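Local atomic coordinates of calcium-regulated actin-bundling protein (Dictyostelium discoideum, PDB entry 4X3N), a protein that binds and bundles actin filaments, binds calcium, and may contribute to building and reorganizing filopodia and pseudopodia as the cell moves. Residues A[72-75]-A[76-79]; A[101-104]-A[105-108]; A[201-204]-A[205-209]; A[227-231]-A[232-236]. All blocks are in the same frame, centred on the assembly; numbering follows the deposited sequence.

How the contacts relate
Contacts 1 and 2 lie near the calcium site, with side chains about 10 Å from the ion, on helices 61-79 and 96-111, and they touch: Ile72 CB packs on Phe102 CE1 at 3.5 Å. Contact 2 is the more buried, and its chemistry is aromatic and aliphatic; contact 1 is partly buried and adds sulfur and imidazole. Contacts 3 and 4 fall within the F-actin bundling C-terminal region and also meet, Glu203 CB lying 3.5 Å from Leu233 CD1. Contact 3, partly buried on helix 181-211, relies on a salt bridge, whereas contact 4, at the surface where helix 232-255 begins, combines lysine methylenes, a bridging water and an N-cap.

Contact 1: A[72-75]-A[76-79]; sequences IKYA and DMHC
Asp76 N donates to Ile72 O at 2.9 Å, and Met77 N to Lys73 O at the same length, in the regular pattern of helix 61-79. Next in the series, His78 N bonds to Tyr74 O at 3.1 Å. The imidazole of His78 also lies against that oxygen, which sits 3.2 Å above the centre of the His78 ring without being hydrogen-bonded to it. This overlap follows from the histidine's first torsion, which sets CG anti to its own carbonyl carbon (chi1 -63°) and turns the ring back along the helix. Met77 lies alongside Tyr74, both side chains pointing the same way. Its sulfur rests over the tyrosine face, with Met77 SD 4.4 Å from the Tyr74 ring centroid and 26° off the normal, a Met-aromatic contact. His78 NE2 approaches the same ring at its edge. A thioether suits this place because it is polarisable and flexible. Elsewhere on the helix, Ile72 and Ala75 pack on Phe102, and Asp76 OD2 makes a hydrogen bond with Tyr88 OH and a salt bridge with Lys80 NZ. The backbone N-H groups from Asp76 to Cys79 are all bonded, while dispersion between sulfur and ring joins Tyr74 to Met77.

Contact 2: A[101-104]-A[105-108]; sequences YFYE and QLCK
The rings of Phe102 and Tyr103 both meet one methyl group, Leu106 CD1, and neither receives it squarely on a face or at an edge. Against Phe102 the methyl makes an off-centre CH-pi contact, with Leu106 CD1 4.2 Å from the ring centroid; the closest pair is Phe102 CZ with Leu106 CD1 at 3.7 Å. Tyr103 touches the methyl more loosely, Tyr103 CD1 to Leu106 CD1 at 4.4 Å, and one face of its ring carries Phe102 CE2, 4.0 Å above the plane and offset toward the rim. Phe102 reaches forward along the helix because its CG stands anti to the backbone N (chi1 162°), which brings a ring rooted one turn earlier up to the leucine. Leucine fits here: its branched end offers a methyl to two rings at once. Beneath these side chains the helix bonds are regular, Leu106 N donating to Phe102 O at 3.0 Å and Cys107 N to Tyr103 O at 3.1 Å. Around the cluster, Phe102 stacks edge-to-face with Tyr156 and packs on helix 61-79, and Tyr103 lies against Arg135, Leu139 and Val143 of helix 132-143. Tyr101 turns elsewhere, its OH hydrogen-bonded to the calcium ligand Asp144, through OD2, of a second copy of the protein in the assembly. Helix 96-111 thus packs against two helices of its own chain with a seam of rings and aliphatic carbons. The cohesion between Phe102, Tyr103 and Leu106 is nonpolar, as expected for the buried side of a helix.

Contact 3: A[201-204]-A[205-209]; sequences EEEK and ARLTE
Glu203 and Arg206 lie side by side, pointing the same way, and join in a salt bridge. Glu203 sets CG anti to its backbone N (chi1 170°) and then bends at chi2, which carries the carboxylate forward along the helix. Arg206 reaches it through a chi2 away from any staggered value and a nearly eclipsed chi3 (-18°), a strained shape. Arg206 NE donates to Glu203 OE1 at 3.0 Å, on the syn side but well out of the carboxylate plane, with only the guanidinium kept in plane. Arg206 NH2 makes a weak bond to OE1 and stands 2.5 Å from Glu203 OE2, shorter than a normal hydrogen bond; that exact length is doubtful, though the salt bridge stands. The two flat groups are 35° apart, so the fork is twisted. Leu207 CD2 lies over the rim of one guanidinium face. This i to i+3 pair sits on helix 181-211, within the F-actin bundling C-terminal region; Leu207 packs on Met224 and Leu225 of helix 220-227. Opposite charges suit the less buried side, and leucine the buried one. The Thr208 hydroxyl turns back to the carbonyl one turn earlier: Lys204 O takes OG1 at 2.9 Å from above the carbonyl plane and Thr208 N at 2.8 Å within it.

Contact 4: A[227-231]-A[232-236]; sequences QIDSG and PLKEQ
Lys234 lies against Ile228 and Asp229 of the turn that precedes its helix, and each part of its side chain finds something there. Its CB lies near the backbone, 3.7 Å from Ile228 O. CG, placed anti to the backbone N (chi1 178°), comes within 3.5 Å of Asp229 O and also faces Asp229 OD1. Bending at chi2, chi3 and chi4, the chain takes CD and CE past the same carboxylate, with Lys234 CE 3.8 Å from Asp229 OD1. NZ is 4.8 Å from Asp229 OD1 and does not touch it; NZ bonds instead to Asn238 OD1 and Tyr290 O, while Asp229 OD1 takes Tyr200 OH. A long flexible lysine suits this course, its methylenes lining the turn and its amine travelling on. At the backbone, water 1 bridges the two parts, donating to Ile228 O at 2.7 Å and accepting from Lys234 N at 2.9 Å. Gly231 is the N-cap, and Glu235 N donates to Gly231 O at 3.0 Å as the first turn closes. Pro232 follows at N1, where a missing amide hydrogen costs the helix nothing. The turn links helix 220-227 to helix 232-255; through Ile228 on Lys204 it rests on helix 181-211, as does the start of helix 232-255, through Leu233 on Glu203 and Lys234 on Tyr200.

Contact 1: A[72-75]-A[76-79]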
loop_
_atom_site.group_PDB
_atom_site.type_symbol
_atom_site.label_atom_id
_atom_site.label_comp_id
_atom_site.label_asym_id
_atom_site.label_seq_id
_atom_site.Cartn_x
_atom_site.Cartn_y
_atom_site.Cartn_z
ATOM N N ILE A 72 2.620 -19.361 -2.888
ATOM C CA ILE A 72 2.117 -18.111 -2.370
ATOM C C ILE A 72 3.238 -17.458 -1.648
ATOM O O ILE A 72 3.392 -16.215 -1.727
ATOM C CB ILE A 72 0.799 -18.242 -1.529
ATOM C CG1 ILE A 72 0.049 -16.904 -1.428
ATOM C CG2 ILE A 72 1.049 -18.791 -0.153
ATOM C CD1 ILE A 72 -1.421 -16.959 -0.933
ATOM N N LYS A 73 4.063 -18.259 -0.999
ATOM C CA LYS A 73 5.244 -17.749 -0.378
ATOM C C LYS A 73 6.194 -17.112 -1.363
ATOM O O LYS A 73 6.720 -16.027 -1.076
ATOM C CB LYS A 73 5.998 -18.807 0.393
ATOM C CG LYS A 73 5.246 -19.279 1.619
ATOM C CD LYS A 73 6.149 -20.085 2.509
ATOM C CE LYS A 73 6.450 -21.408 1.860
ATOM N NZ LYS A 73 7.353 -22.148 2.767
ATOM N N TYR A 74 6.446 -17.755 -2.483
ATOM C CA TYR A 74 7.343 -17.152 -3.460
ATOM C C TYR A 74 6.782 -15.840 -4.018
ATOM O O TYR A 74 7.534 -14.923 -4.249
ATOM C CB TYR A 74 7.691 -18.089 -4.589
ATOM C CG TYR A 74 8.923 -18.901 -4.203
ATOM C CD1 TYR A 74 10.189 -18.336 -4.244
ATOM C CD2 TYR A 74 8.805 -20.203 -3.730
ATOM C CE1 TYR A 74 11.306 -19.058 -3.865
ATOM C CE2 TYR A 74 9.911 -20.935 -3.345
ATOM C CZ TYR A 74 11.153 -20.360 -3.413
ATOM O OH TYR A 74 12.248 -21.095 -3.043
ATOM N N ALA A 75 5.476 -15.782 -4.222
ATOM C CA ALA A 75 4.842 -14.554 -4.738
ATOM C C ALA A 75 4.968 -13.419 -3.757
ATOM O O ALA A 75 5.336 -12.293 -4.155
ATOM C CB ALA A 75 3.416 -14.821 -5.140
ATOM N N ASP A 76 4.772 -13.726 -2.465
ATOM C CA ASP A 76 4.966 -12.781 -1.387
ATOM C C ASP A 76 6.428 -12.307 -1.247
ATOM O O ASP A 76 6.704 -11.095 -1.100
ATOM C CB ASP A 76 4.500 -13.382 -0.049
ATOM C CG ASP A 76 4.342 -12.353 1.013
ATOM O OD1 ASP A 76 3.729 -11.305 0.781
ATOM O OD2 ASP A 76 4.825 -12.550 2.127
ATOM N N MET A 77 7.363 -13.255 -1.285
ATOM C CA MET A 77 8.803 -12.912 -1.264
ATOM C C MET A 77 9.190 -11.901 -2.336
ATOM O O MET A 77 9.883 -10.929 -2.072
ATOM C CB MET A 77 9.620 -14.155 -1.512
ATOM C CG MET A 77 9.743 -15.014 -0.245
ATOM S SD MET A 77 10.482 -16.631 -0.613
ATOM C CE MET A 77 12.158 -16.119 -0.974
ATOM N N HIS A 78 8.748 -12.124 -3.561
ATOM C CA HIS A 78 9.056 -11.199 -4.585
ATOM C C HIS A 78 8.466 -9.821 -4.296
ATOM O O HIS A 78 9.081 -8.820 -4.572
ATOM C CB HIS A 78 8.544 -11.738 -5.900
ATOM C CG HIS A 78 9.210 -13.000 -6.268
ATOM N ND1 HIS A 78 8.739 -13.843 -7.251
ATOM C CD2 HIS A 78 10.321 -13.584 -5.753
ATOM C CE1 HIS A 78 9.550 -14.884 -7.338
ATOM N NE2 HIS A 78 10.521 -14.743 -6.447
ATOM N N CYS A 79 7.249 -9.799 -3.777
ATOM C CA CYS A 79 6.574 -8.586 -3.523
ATOM C C CYS A 79 7.456 -7.862 -2.585
ATOM O O CYS A 79 7.570 -6.670 -2.726
ATOM C CB CYS A 79 5.240 -8.836 -2.856
ATOM S SG CYS A 79 4.406 -7.379 -2.249
#

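Contact 2: A[101-104]-A[105-108]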
loop_
_atom_site.group_PDB
_atom_site.type_symbol
_atom_site.label_atom_id
_atom_site.label_comp_id
_atom_site.label_asym_id
_atom_site.label_seq_id
_atom_site.Cartn_x
_atom_site.Cartn_y
_atom_site.Cartn_z
ATOM N N TYR A 101 0.054 -12.891 -10.122
ATOM C CA TYR A 101 1.301 -13.598 -10.356
ATOM C C TYR A 101 1.266 -14.963 -9.626
ATOM O O TYR A 101 1.815 -15.958 -10.114
ATOM C CB TYR A 101 2.539 -12.802 -9.832
ATOM C CG TYR A 101 2.967 -11.501 -10.529
ATOM C CD1 TYR A 101 2.990 -11.384 -11.913
ATOM C CD2 TYR A 101 3.502 -10.446 -9.799
ATOM C CE1 TYR A 101 3.441 -10.204 -12.555
ATOM C CE2 TYR A 101 3.993 -9.283 -10.412
ATOM C CZ TYR A 101 3.965 -9.152 -11.806
ATOM O OH TYR A 101 4.433 -7.975 -12.425
ATOM N N PHE A 102 0.680 -15.013 -8.439
ATOM C CA PHE A 102 0.490 -16.266 -7.707
ATOM C C PHE A 102 -0.275 -17.274 -8.529
ATOM O O PHE A 102 0.214 -18.374 -8.788
ATOM C CB PHE A 102 -0.159 -15.998 -6.335
ATOM C CG PHE A 102 -0.775 -17.189 -5.680
ATOM C CD1 PHE A 102 -0.012 -18.199 -5.227
ATOM C CD2 PHE A 102 -2.144 -17.237 -5.461
ATOM C CE1 PHE A 102 -0.580 -19.286 -4.606
ATOM C CE2 PHE A 102 -2.742 -18.333 -4.859
ATOM C CZ PHE A 102 -1.954 -19.362 -4.413
ATOM N N TYR A 103 -1.430 -16.914 -9.012
ATOM C CA TYR A 103 -2.239 -17.885 -9.703
ATOM C C TYR A 103 -1.593 -18.294 -11.027
ATOM O O TYR A 103 -1.704 -19.437 -11.452
ATOM C CB TYR A 103 -3.608 -17.303 -9.990
ATOM C CG TYR A 103 -4.590 -17.468 -8.894
ATOM C CD1 TYR A 103 -5.314 -18.648 -8.757
ATOM C CD2 TYR A 103 -4.793 -16.431 -7.991
ATOM C CE1 TYR A 103 -6.222 -18.804 -7.715
ATOM C CE2 TYR A 103 -5.676 -16.555 -6.972
ATOM C CZ TYR A 103 -6.392 -17.739 -6.820
ATOM O OH TYR A 103 -7.277 -17.805 -5.798
ATOM N N GLU A 104 -0.940 -17.336 -11.682
ATOM C CA GLU A 104 -0.221 -17.639 -12.914
ATOM C C GLU A 104 0.903 -18.590 -12.709
ATOM O O GLU A 104 1.064 -19.494 -13.472
ATOM C CB GLU A 104 0.253 -16.387 -13.613
ATOM C CG GLU A 104 -0.958 -15.705 -14.231
ATOM C CD GLU A 104 -0.580 -14.520 -15.092
ATOM O OE1 GLU A 104 0.616 -14.075 -15.034
ATOM O OE2 GLU A 104 -1.513 -14.011 -15.755
ATOM N N GLN A 105 1.651 -18.417 -11.639
ATOM C CA GLN A 105 2.701 -19.346 -11.306
ATOM C C GLN A 105 2.142 -20.734 -10.965
ATOM O O GLN A 105 2.723 -21.715 -11.394
ATOM C CB GLN A 105 3.621 -18.773 -10.227
ATOM C CG GLN A 105 4.741 -19.675 -9.768
ATOM C CD GLN A 105 5.583 -20.274 -10.907
ATOM O OE1 GLN A 105 5.849 -19.626 -11.939
ATOM N NE2 GLN A 105 6.023 -21.521 -10.706
ATOM N N LEU A 106 1.000 -20.820 -10.278
ATOM C CA LEU A 106 0.367 -22.076 -9.993
ATOM C C LEU A 106 0.042 -22.866 -11.239
ATOM O O LEU A 106 0.267 -24.079 -11.302
ATOM C CB LEU A 106 -0.959 -21.882 -9.282
ATOM C CG LEU A 106 -0.983 -21.794 -7.766
ATOM C CD1 LEU A 106 -2.418 -21.654 -7.296
ATOM C CD2 LEU A 106 -0.265 -22.970 -7.067
ATOM N N CYS A 107 -0.522 -22.171 -12.203
ATOM C CA CYS A 107 -0.930 -22.769 -13.452
ATOM C C CYS A 107 0.297 -23.206 -14.222
ATOM O O CYS A 107 0.284 -24.265 -14.802
ATOM C CB CYS A 107 -1.737 -21.775 -14.299
ATOM S SG CYS A 107 -3.371 -21.329 -13.659
ATOM N N LYS A 108 1.360 -22.428 -14.177
ATOM C CA LYS A 108 2.551 -22.786 -14.936
ATOM C C LYS A 108 3.177 -24.038 -14.332
ATOM O O LYS A 108 3.586 -24.961 -15.048
ATOM C CB LYS A 108 3.559 -21.651 -14.957
ATOM C CG LYS A 108 4.661 -21.825 -15.996
ATOM C CD LYS A 108 5.487 -20.553 -16.191
ATOM C CE LYS A 108 6.417 -20.318 -15.010
ATOM N NZ LYS A 108 7.754 -19.775 -15.415
#

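Contact 3: A[201-204]-A[205-209]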
loop_
_atom_site.group_PDB
_atom_site.type_symbol
_atom_site.label_atom_id
_atom_site.label_comp_id
_atom_site.label_asym_id
_atom_site.label_seq_id
_atom_site.Cartn_x
_atom_site.Cartn_y
_atom_site.Cartn_z
ATOM N N GLU A 201 22.366 -20.169 8.046
ATOM C CA GLU A 201 22.546 -19.742 6.658
ATOM C C GLU A 201 23.053 -18.329 6.577
ATOM O O GLU A 201 23.775 -17.992 5.650
ATOM C CB GLU A 201 21.269 -19.869 5.853
ATOM C CG GLU A 201 20.776 -21.276 5.787
ATOM C CD GLU A 201 21.456 -22.169 4.740
ATOM O OE1 GLU A 201 22.478 -21.831 4.147
ATOM O OE2 GLU A 201 20.931 -23.273 4.570
ATOM N N GLU A 202 22.761 -17.471 7.566
ATOM C CA GLU A 202 23.321 -16.084 7.440
ATOM C C GLU A 202 24.807 -16.078 7.670
ATOM O O GLU A 202 25.579 -15.378 6.988
ATOM C CB GLU A 202 22.595 -15.090 8.367
ATOM C CG GLU A 202 21.320 -14.552 7.698
ATOM C CD GLU A 202 20.412 -13.780 8.633
ATOM O OE1 GLU A 202 20.721 -13.777 9.851
ATOM O OE2 GLU A 202 19.400 -13.201 8.144
ATOM N N GLU A 203 25.224 -16.837 8.641
ATOM C CA GLU A 203 26.638 -16.953 8.877
ATOM C C GLU A 203 27.400 -17.629 7.712
ATOM O O GLU A 203 28.510 -17.304 7.448
ATOM C CB GLU A 203 26.832 -17.812 10.089
ATOM C CG GLU A 203 28.263 -18.239 10.358
ATOM C CD GLU A 203 29.125 -17.086 10.797
ATOM O OE1 GLU A 203 28.685 -15.914 10.745
ATOM O OE2 GLU A 203 30.291 -17.343 11.158
ATOM N N LYS A 204 26.842 -18.675 7.136
ATOM C CA LYS A 204 27.406 -19.275 5.955
ATOM C C LYS A 204 27.616 -18.212 4.897
ATOM O O LYS A 204 28.701 -18.108 4.339
ATOM C CB LYS A 204 26.437 -20.306 5.438
ATOM C CG LYS A 204 27.105 -21.546 4.975
ATOM C CD LYS A 204 26.140 -22.462 4.240
ATOM C CE LYS A 204 26.269 -23.820 4.846
ATOM N NZ LYS A 204 25.344 -24.729 4.131
ATOM N N ALA A 205 26.581 -17.405 4.636
ATOM C CA ALA A 205 26.644 -16.374 3.627
ATOM C C ALA A 205 27.541 -15.214 3.970
ATOM O O ALA A 205 28.120 -14.586 3.068
ATOM C CB ALA A 205 25.276 -15.867 3.263
ATOM N N ARG A 206 27.657 -14.925 5.255
ATOM C CA ARG A 206 28.608 -13.951 5.710
ATOM C C ARG A 206 29.987 -14.436 5.302
ATOM O O ARG A 206 30.732 -13.720 4.637
ATOM C CB ARG A 206 28.595 -13.801 7.244
ATOM C CG ARG A 206 28.998 -12.411 7.729
ATOM C CD ARG A 206 30.010 -12.381 8.893
ATOM N NE ARG A 206 30.168 -13.598 9.667
ATOM C CZ ARG A 206 31.316 -14.028 10.201
ATOM N NH1 ARG A 206 32.431 -13.362 10.093
ATOM N NH2 ARG A 206 31.365 -15.151 10.861
ATOM N N LEU A 207 30.325 -15.635 5.738
ATOM C CA LEU A 207 31.630 -16.204 5.460
ATOM C C LEU A 207 31.920 -16.361 3.960
ATOM O O LEU A 207 33.035 -16.109 3.504
ATOM C CB LEU A 207 31.761 -17.558 6.125
ATOM C CG LEU A 207 31.648 -17.551 7.633
ATOM C CD1 LEU A 207 31.710 -18.980 8.137
ATOM C CD2 LEU A 207 32.714 -16.665 8.270
ATOM N N THR A 208 30.921 -16.774 3.204
ATOM C CA THR A 208 31.060 -16.903 1.778
ATOM C C THR A 208 31.528 -15.605 1.199
ATOM O O THR A 208 32.477 -15.602 0.439
ATOM C CB THR A 208 29.757 -17.328 1.127
ATOM O OG1 THR A 208 29.425 -18.615 1.619
ATOM C CG2 THR A 208 29.872 -17.417 -0.393
ATOM N N GLU A 209 30.870 -14.502 1.548
ATOM C CA GLU A 209 31.174 -13.200 0.926
ATOM C C GLU A 209 32.507 -12.625 1.405
ATOM O O GLU A 209 33.103 -11.788 0.716
ATOM C CB GLU A 209 30.034 -12.180 1.101
ATOM C CG GLU A 209 29.819 -11.298 -0.130
ATOM C CD GLU A 209 29.110 -12.009 -1.312
ATOM O OE1 GLU A 209 28.951 -13.262 -1.328
ATOM O OE2 GLU A 209 28.697 -11.305 -2.262
#

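Contact 4: A[227-231]-A[232-236]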
loop_
_atom_site.group_PDB
_atom_site.type_symbol
_atom_site.label_atom_id
_atom_site.label_comp_id
_atom_site.label_asym_id
_atom_site.label_seq_id
_atom_site.Cartn_x
_atom_site.Cartn_y
_atom_site.Cartn_z
ATOM N N GLN A 227 34.597 -25.462 7.892
ATOM C CA GLN A 227 34.352 -26.164 9.144
ATOM C C GLN A 227 32.909 -25.993 9.701
ATOM O O GLN A 227 32.548 -26.574 10.737
ATOM C CB GLN A 227 35.377 -25.688 10.162
ATOM C CG GLN A 227 35.591 -26.681 11.299
ATOM C CD GLN A 227 36.261 -27.980 10.846
ATOM O OE1 GLN A 227 37.482 -28.039 10.711
ATOM N NE2 GLN A 227 35.468 -29.028 10.637
ATOM N N ILE A 228 32.082 -25.244 8.973
ATOM C CA ILE A 228 30.874 -24.652 9.548
ATOM C C ILE A 228 29.948 -25.625 10.220
ATOM O O ILE A 228 29.323 -25.284 11.223
ATOM C CB ILE A 228 30.063 -23.847 8.508
ATOM C CG1 ILE A 228 29.046 -22.982 9.219
ATOM C CG2 ILE A 228 29.378 -24.774 7.505
ATOM C CD1 ILE A 228 28.513 -21.876 8.373
ATOM N N ASP A 229 29.844 -26.832 9.708
ATOM C CA ASP A 229 28.905 -27.768 10.294
ATOM C C ASP A 229 29.376 -28.483 11.553
ATOM O O ASP A 229 28.691 -29.339 12.061
ATOM C CB ASP A 229 28.484 -28.769 9.259
ATOM C CG ASP A 229 27.714 -28.129 8.166
ATOM O OD1 ASP A 229 27.046 -27.091 8.404
ATOM O OD2 ASP A 229 27.770 -28.660 7.051
ATOM N N SER A 230 30.538 -28.117 12.064
ATOM C CA SER A 230 30.916 -28.572 13.376
ATOM C C SER A 230 31.006 -27.316 14.248
ATOM O O SER A 230 31.535 -27.335 15.344
ATOM C CB SER A 230 32.253 -29.351 13.273
ATOM O OG SER A 230 33.241 -28.586 12.581
ATOM N N GLY A 231 30.454 -26.211 13.758
ATOM C CA GLY A 231 30.438 -24.951 14.512
ATOM C C GLY A 231 29.227 -24.809 15.415
ATOM O O GLY A 231 28.380 -25.669 15.477
ATOM N N PRO A 232 29.175 -23.723 16.165
ATOM C CA PRO A 232 28.115 -23.541 17.121
ATOM C C PRO A 232 26.751 -23.448 16.505
ATOM O O PRO A 232 25.815 -24.027 17.013
ATOM C CB PRO A 232 28.451 -22.201 17.791
ATOM C CG PRO A 232 29.616 -21.643 17.089
ATOM C CD PRO A 232 30.282 -22.775 16.372
ATOM N N LEU A 233 26.626 -22.646 15.467
ATOM C CA LEU A 233 25.295 -22.360 14.893
ATOM C C LEU A 233 24.690 -23.648 14.309
ATOM O O LEU A 233 23.488 -23.877 14.404
ATOM C CB LEU A 233 25.390 -21.271 13.841
ATOM C CG LEU A 233 25.930 -19.938 14.393
ATOM C CD1 LEU A 233 26.251 -18.925 13.314
ATOM C CD2 LEU A 233 24.922 -19.372 15.364
ATOM N N LYS A 234 25.534 -24.510 13.773
ATOM C CA LYS A 234 25.030 -25.751 13.238
ATOM C C LYS A 234 24.660 -26.628 14.408
ATOM O O LYS A 234 23.621 -27.264 14.430
ATOM C CB LYS A 234 26.031 -26.433 12.323
ATOM C CG LYS A 234 25.520 -27.782 11.784
ATOM C CD LYS A 234 24.098 -27.597 11.257
ATOM C CE LYS A 234 23.782 -28.344 9.975
ATOM N NZ LYS A 234 23.612 -29.755 10.337
ATOM N N GLU A 235 25.484 -26.615 15.447
ATOM C CA GLU A 235 25.116 -27.338 16.632
ATOM C C GLU A 235 23.724 -26.926 17.197
ATOM O O GLU A 235 22.920 -27.756 17.600
ATOM C CB GLU A 235 26.212 -27.157 17.699
ATOM C CG GLU A 235 25.913 -27.861 19.018
ATOM C CD GLU A 235 27.028 -27.635 20.067
ATOM O OE1 GLU A 235 27.611 -28.618 20.549
ATOM O OE2 GLU A 235 27.288 -26.462 20.400
ATOM N N GLN A 236 23.487 -25.641 17.283
ATOM C CA GLN A 236 22.249 -25.133 17.851
ATOM C C GLN A 236 21.078 -25.597 16.961
ATOM O O GLN A 236 20.005 -25.961 17.451
ATOM C CB GLN A 236 22.308 -23.621 17.900
ATOM C CG GLN A 236 23.253 -23.018 18.954
ATOM C CD GLN A 236 22.790 -23.322 20.364
ATOM O OE1 GLN A 236 21.569 -23.310 20.680
ATOM N NE2 GLN A 236 23.761 -23.572 21.252
HETATM O O HOH W 1 27.933 -23.461 12.585
#